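Local coordinates for protein Nrps/pks (Streptomyces albus, PDB 4OPF) that is a ketosynthase domain of the AT-less hybrid NRPS/polyketide synthase that makes oxazolomycin, and probably carries the growing acyl chain, perhaps without extending it, at residues D78-L83 against A185-L190; A181-G186 against V227-L232; T88-C93 against D422-A427; N255-T260 against P268-G273. One frame throughout, in Å; residues are numbered along the deposited sequence.

Contact 1. Residues D78-L83 against A185-L190; sequences DPQALL and AGVTLL
The carboxamide of Gln80, set against the backbone of Leu189, is the flat group at the heart of this contact, and its two ends do different work. At its oxygen end, OE1 accepts from Leu189 N at 3.0 Å, with the donor tilted 19° from the carbonyl plane. A water donates to the same OE1 at 2.8 Å and to Val187 O, tying the amide to the strand a second time. At the nitrogen end, Gln80 NE2 reaches back within its own segment to the syn lone pair of Asp78 OD2 at 3.0 Å, the acceptor lying in the amide plane. NE2 also donates to Arg114 O, the principal polar partner of Gln80, while Tyr138 OH also bonds Asp78 OD2. The Asp78 carboxylate N-caps helix 79-95: its OD1 is met by Gln80 N from above the carboxylate plane. Extended beyond CG, the Gln80 chain runs alongside that of Leu189, the two pointing opposite ways, which brings Gln80 CG to 3.8 Å from Leu189 CB. Apolar packing flanks the polar link. With its CG anti to the backbone N (chi1 -176°), Leu83 turns CD2 to 4.0 Å from CD2 of Leu189 and 4.3 Å from CG2 of Val187, and Pro79 CB rests 3.9 Å from Leu189 CD1. The chemistry is that of a buried amide whose rotation is settled: NE2 faces acceptors and OE1 faces donors, so a flipped amide would probably set donor against donor and acceptor against acceptor, and the start of the helix is tied to the backbone just past the end of the strand.

Contact 2. Residues A181-G186 against V227-L232; sequences AAVVAG and VGVLLL
Val184 and Leu230 exchange a pair of backbone hydrogen bonds at the middle of this antiparallel strand pair, Val184 N giving to Leu230 O at 2.9 Å and Leu230 N to Val184 O at 2.8 Å, the latter nearly straight at 174°. The same reciprocal pairing recurs at Ala182 with Leu232 and at Gly186 with Gly228. Between them lie the non-hydrogen-bonded pairs, where CA-H groups make additional close contacts with the same carbonyl oxygens; at Ala185 and Val229 the CA atoms close to 4.2 Å. Side chains then sort onto two faces. On one, Val183 CG1 meets Val229 CG1 at 3.7 Å, both branches lying anti to their own backbone N, and Ala185 CB touches Val229 CG2 at 3.9 Å. On the other, Val184 CG2 meets Leu232 CD1 at 3.8 Å, whereas the Gly186-Gly228 pair adds no side chain to that face. One layer further out, helix 79-95 packs on Ala185 and Val229 through Leu84 and Glu87. The opposite face is covered by Ala170 of helix 162-175, against Ala182 and Val184, and by helix 338-352, against Leu230. Among the five N-terminal strands (153-156, 107-112, 181-188, 226-234 and 9-17), strand 226-234 alone runs against the others, and such a sheet, sandwiched between layers of helices, is the pattern of each half of the thiolase fold, to which ketosynthases belong.

Contact 3. Residues T88-C93 against D422-A427; sequences TLFAFC and DRPRLA
Arg423 lays its guanidinium flat on the ring of Phe90, the two planes 20° apart and their centres separated by 4.0 Å. The stack is offset: Phe90 CD2 sits over the middle of the guanidinium, 3.4 Å from Arg423 CZ, so the cation-pi contact is off-centre, whereas the methylene Arg423 CD stands over the ring face as a CH-pi contact, 4.2 Å from the Phe90 centroid. Conformation explains this double use of one side chain. The arginine is extended from CG to NE (chi2 169°), and it crosses the phenylalanine at about a right angle, passing CG and CD along the aromatic face before the guanidinium, beginning at NE, settles on it. Phe90 in turn holds its CG anti to the carbonyl carbon (chi1 -61°), projecting the ring from the helix toward the loop. In the guanidinium plane, a water accepts from Arg423 NE at 3.2 Å and donates to Phe90 O at 2.8 Å, linking the group to the helix backbone through one water. A leucine in place of Arg423 would probably leave the Phe90 face without its flat cationic partner and this water without its NE donor. Around the stack, Pro424 CD lies near the ring plane at its edge, Leu426 CD1 comes to 3.9 Å from Phe90 CZ, and Leu89 CD2 and Pro424 CG reach toward each other, 3.7 Å apart. The contact thus binds the irregular chain that follows strand 401-408 to helix 79-95, with Ser15 of strand 9-17 touching both Phe90 and Arg423.

Contact 4. Residues N255-T260 against P268-G273; sequences NNDGRT and PAAQRG
The turn from strand 247-256 into helix 268-282, a strand-loop-helix unit of the ketosynthase C-terminal half, is closed on itself where Asn255 meets Ala270. Asn255 ND2 donates to Ala270 O at 3.0 Å and 168°; the acceptor lies close to the amide plane, while the donor is tilted 21° from the carbonyl plane. The side chain gets there with CG placed between the backbone N and the carbonyl carbon (chi1 73°), bent over toward the helix. Its other end is held too: Asn402 ND2, from strand 401-408, donates to Asn255 OD1 and also to Asp257 OD1, positioning both residues. An alanine here would probably leave Ala270 O without this donor and Asn402 with one acceptor fewer. The strand gives way to loop through an Asx turn, Asn256 OD1 accepting from Gly258 N at 2.8 Å, and Gly258 adopts backbone angles at which a side chain would strike the preceding carbonyl oxygen. Asp257 OD1 packs 3.6 Å from the methyl Ala270 CB and receives a bond from a water at 2.6 Å; that water in turn accepts from Gln271 NE2 at 3.1 Å, making a bridge from loop to helix. Beyond the turn, the loop belongs to the dimer interface: Arg259 N bonds Asp148 of the second subunit, and the Arg259 guanidinium donates to the carbonyls of His145 and His146 of that subunit.

Contacts 1 and 2 share strand 181-188, and contacts 1 and 3 share helix 79-95; the latter two join that helix to the sheet and to the late chain, while contact 2 builds the sheet itself. Contact 2 is the core: wholly buried, backbone bonds with aliphatic faces. Contact 1, also buried, replaces that repetition by a single side-chain amide; it touches contact 2 through Leu83 and Val227. Contact 3, partly buried, relies on a stacked cation and apolar packing, and meets contact 2 where Phe92 lies on Val183. Contact 4 stands apart, its centre about 40 Å from that of contact 3, a smaller, polar contact, buried although far from the chain's centre, beside the subunit interface.

Contact 1. Residues D78-L83 against A185-L190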
loop_
_atom_site.group_PDB
_atom_site.type_symbol
_atom_site.label_atom_id
_atom_site.label_comp_id
_atom_site.label_asym_id
_atom_site.label_seq_id
_atom_site.Cartn_x
_atom_site.Cartn_y
_atom_site.Cartn_z
ATOM N N ASP A 78 6.925 14.605 14.255
ATOM C CA ASP A 78 5.492 14.787 14.077
ATOM C C ASP A 78 4.760 14.230 15.318
ATOM O O ASP A 78 4.893 13.047 15.654
ATOM C CB ASP A 78 5.078 14.078 12.778
ATOM C CG ASP A 78 3.583 14.162 12.471
ATOM O OD1 ASP A 78 2.798 14.768 13.240
ATOM O OD2 ASP A 78 3.208 13.566 11.432
ATOM N N PRO A 79 3.937 15.061 15.956
ATOM C CA PRO A 79 3.218 14.522 17.114
ATOM C C PRO A 79 2.274 13.374 16.822
ATOM O O PRO A 79 1.959 12.614 17.740
ATOM C CB PRO A 79 2.450 15.735 17.688
ATOM C CG PRO A 79 2.672 16.870 16.734
ATOM C CD PRO A 79 3.880 16.543 15.889
ATOM N N GLN A 80 1.835 13.228 15.570
ATOM C CA GLN A 80 1.052 12.057 15.181
ATOM C C GLN A 80 1.864 10.791 15.400
ATOM O O GLN A 80 1.302 9.758 15.741
ATOM C CB GLN A 80 0.608 12.163 13.721
ATOM C CG GLN A 80 -0.266 13.376 13.405
ATOM C CD GLN A 80 -0.703 13.425 11.941
ATOM O OE1 GLN A 80 -1.888 13.471 11.667
ATOM N NE2 GLN A 80 0.264 13.436 10.992
ATOM N N ALA A 81 3.191 10.862 15.225
ATOM C CA ALA A 81 4.008 9.694 15.384
ATOM C C ALA A 81 4.084 9.310 16.869
ATOM O O ALA A 81 4.004 8.122 17.225
ATOM C CB ALA A 81 5.394 9.915 14.792
ATOM N N LEU A 82 4.229 10.289 17.737
ATOM C CA LEU A 82 4.291 10.027 19.167
ATOM C C LEU A 82 2.974 9.453 19.680
ATOM O O LEU A 82 2.968 8.550 20.490
ATOM C CB LEU A 82 4.597 11.291 19.924
ATOM C CG LEU A 82 5.926 11.931 19.520
ATOM C CD1 LEU A 82 6.140 13.288 20.154
ATOM C CD2 LEU A 82 7.025 11.021 19.998
ATOM N N LEU A 83 1.855 9.973 19.192
ATOM C CA LEU A 83 0.574 9.459 19.572
ATOM C C LEU A 83 0.369 8.022 19.116
ATOM O O LEU A 83 -0.213 7.232 19.839
ATOM C CB LEU A 83 -0.493 10.339 18.948
ATOM C CG LEU A 83 -1.945 10.078 19.263
ATOM C CD1 LEU A 83 -2.184 10.107 20.733
ATOM C CD2 LEU A 83 -2.829 11.116 18.564
ATOM N N ALA A 185 -3.633 1.163 11.721
ATOM C CA ALA A 185 -3.935 2.350 12.465
ATOM C C ALA A 185 -4.418 3.431 11.532
ATOM O O ALA A 185 -4.106 3.447 10.356
ATOM C CB ALA A 185 -2.686 2.892 13.150
ATOM N N GLY A 186 -5.075 4.398 12.128
ATOM C CA GLY A 186 -5.390 5.658 11.464
ATOM C C GLY A 186 -5.125 6.751 12.456
ATOM O O GLY A 186 -5.393 6.581 13.645
ATOM N N VAL A 187 -4.640 7.885 11.976
ATOM C CA VAL A 187 -4.308 8.984 12.853
ATOM C C VAL A 187 -4.520 10.321 12.134
ATOM O O VAL A 187 -4.204 10.468 10.955
ATOM C CB VAL A 187 -2.836 8.891 13.368
ATOM C CG1 VAL A 187 -1.823 9.066 12.238
ATOM C CG2 VAL A 187 -2.554 9.903 14.439
ATOM N N THR A 188 -5.051 11.294 12.872
ATOM C CA THR A 188 -5.081 12.695 12.434
ATOM C C THR A 188 -4.957 13.585 13.620
ATOM O O THR A 188 -5.704 13.446 14.567
ATOM C CB THR A 188 -6.417 13.082 11.768
ATOM O OG1 THR A 188 -6.576 12.358 10.558
ATOM C CG2 THR A 188 -6.469 14.588 11.458
ATOM N N LEU A 189 -3.993 14.479 13.570
ATOM C CA LEU A 189 -3.939 15.624 14.444
ATOM C C LEU A 189 -3.966 16.864 13.542
ATOM O O LEU A 189 -3.392 16.866 12.459
ATOM C CB LEU A 189 -2.659 15.645 15.267
ATOM C CG LEU A 189 -2.610 14.592 16.381
ATOM C CD1 LEU A 189 -1.272 14.679 17.123
ATOM C CD2 LEU A 189 -3.743 14.778 17.381
ATOM N N LEU A 190 -4.627 17.915 13.987
ATOM C CA LEU A 190 -4.734 19.110 13.174
ATOM C C LEU A 190 -3.504 19.952 13.342
ATOM O O LEU A 190 -2.998 20.034 14.439
ATOM C CB LEU A 190 -5.991 19.908 13.555
ATOM C CG LEU A 190 -7.264 19.141 13.179
ATOM C CD1 LEU A 190 -8.513 19.948 13.424
ATOM C CD2 LEU A 190 -7.220 18.690 11.735
HETATM O O HOH W 1 -3.062 12.287 9.478
#

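Contact 2. Residues A181-G186 against V227-L232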
loop_
_atom_site.group_PDB
_atom_site.type_symbol
_atom_site.label_atom_id
_atom_site.label_comp_id
_atom_site.label_asym_id
_atom_site.label_seq_id
_atom_site.Cartn_x
_atom_site.Cartn_y
_atom_site.Cartn_z
ATOM N N ALA A 181 0.772 -11.368 11.585
ATOM C CA ALA A 181 -0.126 -10.471 12.257
ATOM C C ALA A 181 0.127 -9.108 11.713
ATOM O O ALA A 181 1.117 -8.902 11.027
ATOM C CB ALA A 181 0.128 -10.516 13.760
ATOM N N ALA A 182 -0.786 -8.195 11.966
ATOM C CA ALA A 182 -0.725 -6.844 11.409
ATOM C C ALA A 182 -1.244 -5.784 12.375
ATOM O O ALA A 182 -2.272 -5.976 13.055
ATOM C CB ALA A 182 -1.550 -6.765 10.147
ATOM N N VAL A 183 -0.538 -4.679 12.435
ATOM C CA VAL A 183 -1.013 -3.528 13.131
ATOM C C VAL A 183 -1.626 -2.622 12.060
ATOM O O VAL A 183 -0.975 -2.323 11.043
ATOM C CB VAL A 183 0.167 -2.781 13.779
ATOM C CG1 VAL A 183 -0.270 -1.452 14.308
ATOM C CG2 VAL A 183 0.818 -3.598 14.867
ATOM N N VAL A 184 -2.840 -2.159 12.280
ATOM C CA VAL A 184 -3.508 -1.239 11.364
ATOM C C VAL A 184 -3.930 -0.036 12.190
ATOM O O VAL A 184 -4.535 -0.182 13.233
ATOM C CB VAL A 184 -4.745 -1.906 10.758
ATOM C CG1 VAL A 184 -5.597 -0.960 9.926
ATOM C CG2 VAL A 184 -4.299 -3.019 9.860
ATOM N N ALA A 185 -3.633 1.163 11.721
ATOM C CA ALA A 185 -3.935 2.350 12.465
ATOM C C ALA A 185 -4.418 3.431 11.532
ATOM O O ALA A 185 -4.106 3.447 10.356
ATOM C CB ALA A 185 -2.686 2.892 13.150
ATOM N N GLY A 186 -5.075 4.398 12.128
ATOM C CA GLY A 186 -5.390 5.658 11.464
ATOM C C GLY A 186 -5.125 6.751 12.456
ATOM O O GLY A 186 -5.393 6.581 13.645
ATOM N N VAL A 227 -7.265 8.930 16.728
ATOM C CA VAL A 227 -6.335 7.828 16.503
ATOM C C VAL A 227 -6.964 6.512 16.943
ATOM O O VAL A 227 -7.674 6.417 17.955
ATOM C CB VAL A 227 -4.980 8.081 17.230
ATOM C CG1 VAL A 227 -5.186 8.269 18.710
ATOM C CG2 VAL A 227 -3.942 6.974 16.996
ATOM N N GLY A 228 -6.680 5.488 16.162
ATOM C CA GLY A 228 -7.127 4.137 16.466
ATOM C C GLY A 228 -6.115 3.146 15.966
ATOM O O GLY A 228 -5.495 3.347 14.907
ATOM N N VAL A 229 -5.910 2.094 16.736
ATOM C CA VAL A 229 -5.009 1.015 16.350
ATOM C C VAL A 229 -5.657 -0.328 16.595
ATOM O O VAL A 229 -6.242 -0.547 17.675
ATOM C CB VAL A 229 -3.694 1.088 17.151
ATOM C CG1 VAL A 229 -2.742 0.037 16.677
ATOM C CG2 VAL A 229 -3.073 2.492 17.037
ATOM N N LEU A 230 -5.581 -1.208 15.592
ATOM C CA LEU A 230 -6.032 -2.632 15.690
ATOM C C LEU A 230 -4.844 -3.558 15.559
ATOM O O LEU A 230 -3.927 -3.279 14.762
ATOM C CB LEU A 230 -6.957 -2.982 14.544
ATOM C CG LEU A 230 -8.104 -2.025 14.344
ATOM C CD1 LEU A 230 -8.868 -2.462 13.130
ATOM C CD2 LEU A 230 -9.001 -1.979 15.583
ATOM N N LEU A 231 -4.842 -4.633 16.335
ATOM C CA LEU A 231 -3.939 -5.734 16.084
ATOM C C LEU A 231 -4.778 -6.872 15.490
ATOM O O LEU A 231 -5.783 -7.281 16.085
ATOM C CB LEU A 231 -3.187 -6.152 17.355
ATOM C CG LEU A 231 -2.222 -7.361 17.211
ATOM C CD1 LEU A 231 -1.009 -7.073 16.364
ATOM C CD2 LEU A 231 -1.713 -7.852 18.552
ATOM N N LEU A 232 -4.327 -7.399 14.357
ATOM C CA LEU A 232 -5.003 -8.434 13.592
ATOM C C LEU A 232 -4.187 -9.689 13.415
ATOM O O LEU A 232 -2.971 -9.631 13.212
ATOM C CB LEU A 232 -5.290 -7.916 12.217
ATOM C CG LEU A 232 -5.988 -6.575 12.096
ATOM C CD1 LEU A 232 -6.201 -6.204 10.644
ATOM C CD2 LEU A 232 -7.329 -6.563 12.797
#

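Contact 3. Residues T88-C93 against D422-A427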
loop_
_atom_site.group_PDB
_atom_site.type_symbol
_atom_site.label_atom_id
_atom_site.label_comp_id
_atom_site.label_asym_id
_atom_site.label_seq_id
_atom_site.Cartn_x
_atom_site.Cartn_y
_atom_site.Cartn_z
ATOM N N THR A 88 -0.327 2.332 19.909
ATOM C CA THR A 88 0.067 0.978 19.510
ATOM C C THR A 88 0.439 0.198 20.770
ATOM O O THR A 88 0.007 -0.947 20.909
ATOM C CB THR A 88 1.194 0.999 18.486
ATOM O OG1 THR A 88 0.749 1.723 17.325
ATOM C CG2 THR A 88 1.650 -0.420 18.143
ATOM N N LEU A 89 1.217 0.796 21.675
ATOM C CA LEU A 89 1.487 0.160 22.940
ATOM C C LEU A 89 0.184 -0.238 23.648
ATOM O O LEU A 89 0.084 -1.356 24.152
ATOM C CB LEU A 89 2.324 1.032 23.842
ATOM C CG LEU A 89 2.574 0.479 25.240
ATOM C CD1 LEU A 89 3.354 -0.843 25.227
ATOM C CD2 LEU A 89 3.291 1.529 26.026
ATOM N N PHE A 90 -0.798 0.655 23.672
ATOM C CA PHE A 90 -2.035 0.353 24.341
ATOM C C PHE A 90 -2.835 -0.739 23.635
ATOM O O PHE A 90 -3.551 -1.511 24.285
ATOM C CB PHE A 90 -2.904 1.608 24.530
ATOM C CG PHE A 90 -2.281 2.704 25.376
ATOM C CD1 PHE A 90 -1.263 2.463 26.263
ATOM C CD2 PHE A 90 -2.722 4.001 25.234
ATOM C CE1 PHE A 90 -0.690 3.495 27.008
ATOM C CE2 PHE A 90 -2.158 5.045 25.986
ATOM C CZ PHE A 90 -1.149 4.785 26.871
ATOM N N ALA A 91 -2.748 -0.836 22.321
ATOM C CA ALA A 91 -3.421 -1.934 21.631
ATOM C C ALA A 91 -2.786 -3.266 21.960
ATOM O O ALA A 91 -3.480 -4.262 22.125
ATOM C CB ALA A 91 -3.428 -1.709 20.139
ATOM N N PHE A 92 -1.471 -3.306 22.093
ATOM C CA PHE A 92 -0.801 -4.539 22.509
ATOM C C PHE A 92 -1.223 -4.950 23.923
ATOM O O PHE A 92 -1.458 -6.131 24.183
ATOM C CB PHE A 92 0.717 -4.390 22.483
ATOM C CG PHE A 92 1.303 -4.205 21.115
ATOM C CD1 PHE A 92 0.646 -4.564 19.980
ATOM C CD2 PHE A 92 2.534 -3.653 20.977
ATOM C CE1 PHE A 92 1.205 -4.411 18.705
ATOM C CE2 PHE A 92 3.136 -3.531 19.708
ATOM C CZ PHE A 92 2.462 -3.914 18.573
ATOM N N CYS A 93 -1.262 -3.980 24.834
ATOM C CA CYS A 93 -1.842 -4.179 26.177
ATOM C C CYS A 93 -3.246 -4.794 26.101
ATOM O O CYS A 93 -3.538 -5.780 26.780
ATOM C CB CYS A 93 -1.943 -2.855 26.920
ATOM S SG CYS A 93 -0.252 -2.303 27.332
ATOM N N ASP A 422 -2.689 -4.321 32.021
ATOM C CA ASP A 422 -2.742 -2.897 32.373
ATOM C C ASP A 422 -1.845 -1.998 31.465
ATOM O O ASP A 422 -0.702 -2.350 31.150
ATOM C CB ASP A 422 -2.244 -2.690 33.823
ATOM C CG ASP A 422 -3.243 -3.176 34.889
ATOM O OD1 ASP A 422 -4.483 -3.201 34.646
ATOM O OD2 ASP A 422 -2.756 -3.515 35.995
ATOM N N ARG A 423 -2.362 -0.830 31.098
ATOM C CA ARG A 423 -1.571 0.178 30.420
ATOM C C ARG A 423 -0.492 0.670 31.368
ATOM O O ARG A 423 -0.779 0.966 32.480
ATOM C CB ARG A 423 -2.450 1.357 30.061
ATOM C CG ARG A 423 -3.460 1.083 28.985
ATOM C CD ARG A 423 -4.443 2.245 28.930
ATOM N NE ARG A 423 -5.112 2.220 27.662
ATOM C CZ ARG A 423 -5.560 3.277 26.986
ATOM N NH1 ARG A 423 -5.405 4.532 27.477
ATOM N NH2 ARG A 423 -6.162 3.061 25.788
ATOM N N PRO A 424 0.751 0.753 30.940
ATOM C CA PRO A 424 1.689 1.401 31.873
ATOM C C PRO A 424 1.326 2.852 32.148
ATOM O O PRO A 424 0.665 3.495 31.328
ATOM C CB PRO A 424 3.018 1.338 31.140
ATOM C CG PRO A 424 2.649 1.259 29.710
ATOM C CD PRO A 424 1.355 0.490 29.626
ATOM N N ARG A 425 1.705 3.348 33.318
ATOM C CA ARG A 425 1.498 4.761 33.651
ATOM C C ARG A 425 2.616 5.562 32.992
ATOM O O ARG A 425 3.780 5.453 33.381
ATOM C CB ARG A 425 1.545 5.009 35.168
ATOM C CG ARG A 425 0.505 4.254 35.992
ATOM C CD ARG A 425 0.901 4.216 37.473
ATOM N NE ARG A 425 0.533 2.945 38.111
ATOM C CZ ARG A 425 -0.253 2.803 39.180
ATOM N NH1 ARG A 425 -0.500 1.582 39.637
ATOM N NH2 ARG A 425 -0.788 3.855 39.803
ATOM N N LEU A 426 2.259 6.360 31.995
ATOM C CA LEU A 426 3.222 7.186 31.291
ATOM C C LEU A 426 3.340 8.544 31.998
ATOM O O LEU A 426 2.379 9.058 32.523
ATOM C CB LEU A 426 2.771 7.356 29.849
ATOM C CG LEU A 426 2.658 6.097 29.007
ATOM C CD1 LEU A 426 2.229 6.490 27.615
ATOM C CD2 LEU A 426 3.976 5.346 28.942
ATOM N N ALA A 427 4.532 9.110 32.033
ATOM C CA ALA A 427 4.745 10.387 32.723
ATOM C C ALA A 427 4.800 11.500 31.690
ATOM O O ALA A 427 5.881 11.819 31.191
ATOM C CB ALA A 427 6.032 10.358 33.546
HETATM O O HOH W 2 -5.304 -0.715 26.299
#

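Contact 4. Residues N255-T260 against P268-G273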
loop_
_atom_site.group_PDB
_atom_site.type_symbol
_atom_site.label_atom_id
_atom_site.label_comp_id
_atom_site.label_asym_id
_atom_site.label_seq_id
_atom_site.Cartn_x
_atom_site.Cartn_y
_atom_site.Cartn_z
ATOM N N ASN A 255 -11.746 0.293 -4.299
ATOM C CA ASN A 255 -11.734 0.558 -5.739
ATOM C C ASN A 255 -11.577 2.066 -5.925
ATOM O O ASN A 255 -11.247 2.798 -4.969
ATOM C CB ASN A 255 -12.973 -0.045 -6.465
ATOM C CG ASN A 255 -14.282 0.729 -6.194
ATOM O OD1 ASN A 255 -14.280 1.805 -5.634
ATOM N ND2 ASN A 255 -15.382 0.183 -6.645
ATOM N N ASN A 256 -11.716 2.521 -7.151
ATOM C CA ASN A 256 -11.551 3.921 -7.485
ATOM C C ASN A 256 -12.706 4.354 -8.379
ATOM O O ASN A 256 -13.120 3.619 -9.268
ATOM C CB ASN A 256 -10.266 4.139 -8.285
ATOM C CG ASN A 256 -9.823 5.570 -8.260
ATOM O OD1 ASN A 256 -10.116 6.329 -9.158
ATOM N ND2 ASN A 256 -9.116 5.950 -7.214
ATOM N N ASP A 257 -13.147 5.598 -8.199
ATOM C CA ASP A 257 -14.161 6.174 -9.055
ATOM C C ASP A 257 -13.746 6.277 -10.517
ATOM O O ASP A 257 -14.583 6.449 -11.411
ATOM C CB ASP A 257 -14.445 7.597 -8.602
ATOM C CG ASP A 257 -15.230 7.660 -7.340
ATOM O OD1 ASP A 257 -15.903 6.667 -7.005
ATOM O OD2 ASP A 257 -15.158 8.735 -6.678
ATOM N N GLY A 258 -12.452 6.348 -10.787
ATOM C CA GLY A 258 -12.055 6.582 -12.183
ATOM C C GLY A 258 -12.275 8.020 -12.656
ATOM O O GLY A 258 -12.055 8.954 -11.924
ATOM N N ARG A 259 -12.673 8.185 -13.875
ATOM C CA ARG A 259 -12.780 9.474 -14.483
ATOM C C ARG A 259 -14.128 10.090 -14.068
ATOM O O ARG A 259 -15.171 9.585 -14.461
ATOM C CB ARG A 259 -12.791 9.265 -15.968
ATOM C CG ARG A 259 -13.231 10.467 -16.760
ATOM C CD ARG A 259 -12.105 11.413 -16.969
ATOM N NE ARG A 259 -11.164 10.914 -17.955
ATOM C CZ ARG A 259 -11.204 11.139 -19.265
ATOM N NH1 ARG A 259 -12.181 11.850 -19.815
ATOM N NH2 ARG A 259 -10.248 10.647 -20.045
ATOM N N THR A 260 -14.127 11.128 -13.264
ATOM C CA THR A 260 -15.397 11.798 -12.899
ATOM C C THR A 260 -15.335 13.273 -13.372
ATOM O O THR A 260 -14.249 13.792 -13.690
ATOM C CB THR A 260 -15.640 11.790 -11.366
ATOM O OG1 THR A 260 -14.458 12.282 -10.712
ATOM C CG2 THR A 260 -16.029 10.369 -10.833
ATOM N N PRO A 268 -21.647 6.588 -8.653
ATOM C CA PRO A 268 -22.557 5.648 -8.044
ATOM C C PRO A 268 -22.209 4.200 -8.359
ATOM O O PRO A 268 -22.276 3.344 -7.495
ATOM C CB PRO A 268 -23.912 6.013 -8.671
ATOM C CG PRO A 268 -23.777 7.486 -9.012
ATOM C CD PRO A 268 -22.344 7.639 -9.437
ATOM N N ALA A 269 -21.811 3.907 -9.575
ATOM C CA ALA A 269 -21.474 2.498 -9.963
ATOM C C ALA A 269 -20.271 1.970 -9.166
ATOM O O ALA A 269 -20.212 0.785 -8.805
ATOM C CB ALA A 269 -21.215 2.442 -11.453
ATOM N N ALA A 270 -19.318 2.859 -8.833
ATOM C CA ALA A 270 -18.139 2.449 -8.076
ATOM C C ALA A 270 -18.523 2.214 -6.620
ATOM O O ALA A 270 -18.029 1.316 -5.993
ATOM C CB ALA A 270 -17.057 3.512 -8.161
ATOM N N GLN A 271 -19.444 2.992 -6.088
ATOM C CA GLN A 271 -19.950 2.740 -4.720
ATOM C C GLN A 271 -20.717 1.430 -4.617
ATOM O O GLN A 271 -20.431 0.648 -3.729
ATOM C CB GLN A 271 -20.786 3.904 -4.230
ATOM C CG GLN A 271 -19.967 5.191 -4.096
ATOM C CD GLN A 271 -20.776 6.369 -3.495
ATOM O OE1 GLN A 271 -21.848 6.202 -2.922
ATOM N NE2 GLN A 271 -20.241 7.536 -3.629
ATOM N N ARG A 272 -21.606 1.148 -5.564
ATOM C CA ARG A 272 -22.225 -0.163 -5.623
ATOM C C ARG A 272 -21.183 -1.265 -5.750
ATOM O O ARG A 272 -21.226 -2.226 -5.011
ATOM C CB ARG A 272 -23.223 -0.263 -6.762
ATOM C CG ARG A 272 -24.452 0.611 -6.591
ATOM C CD ARG A 272 -25.509 0.405 -7.696
ATOM N NE ARG A 272 -25.175 0.985 -8.976
ATOM C CZ ARG A 272 -25.437 2.233 -9.357
ATOM N NH1 ARG A 272 -25.074 2.662 -10.556
ATOM N NH2 ARG A 272 -26.052 3.089 -8.561
ATOM N N GLY A 273 -20.234 -1.104 -6.660
ATOM C CA GLY A 273 -19.268 -2.133 -6.934
ATOM C C GLY A 273 -18.399 -2.479 -5.718
ATOM O O GLY A 273 -18.133 -3.631 -5.457
HETATM O O HOH W 3 -17.851 7.633 -5.522
#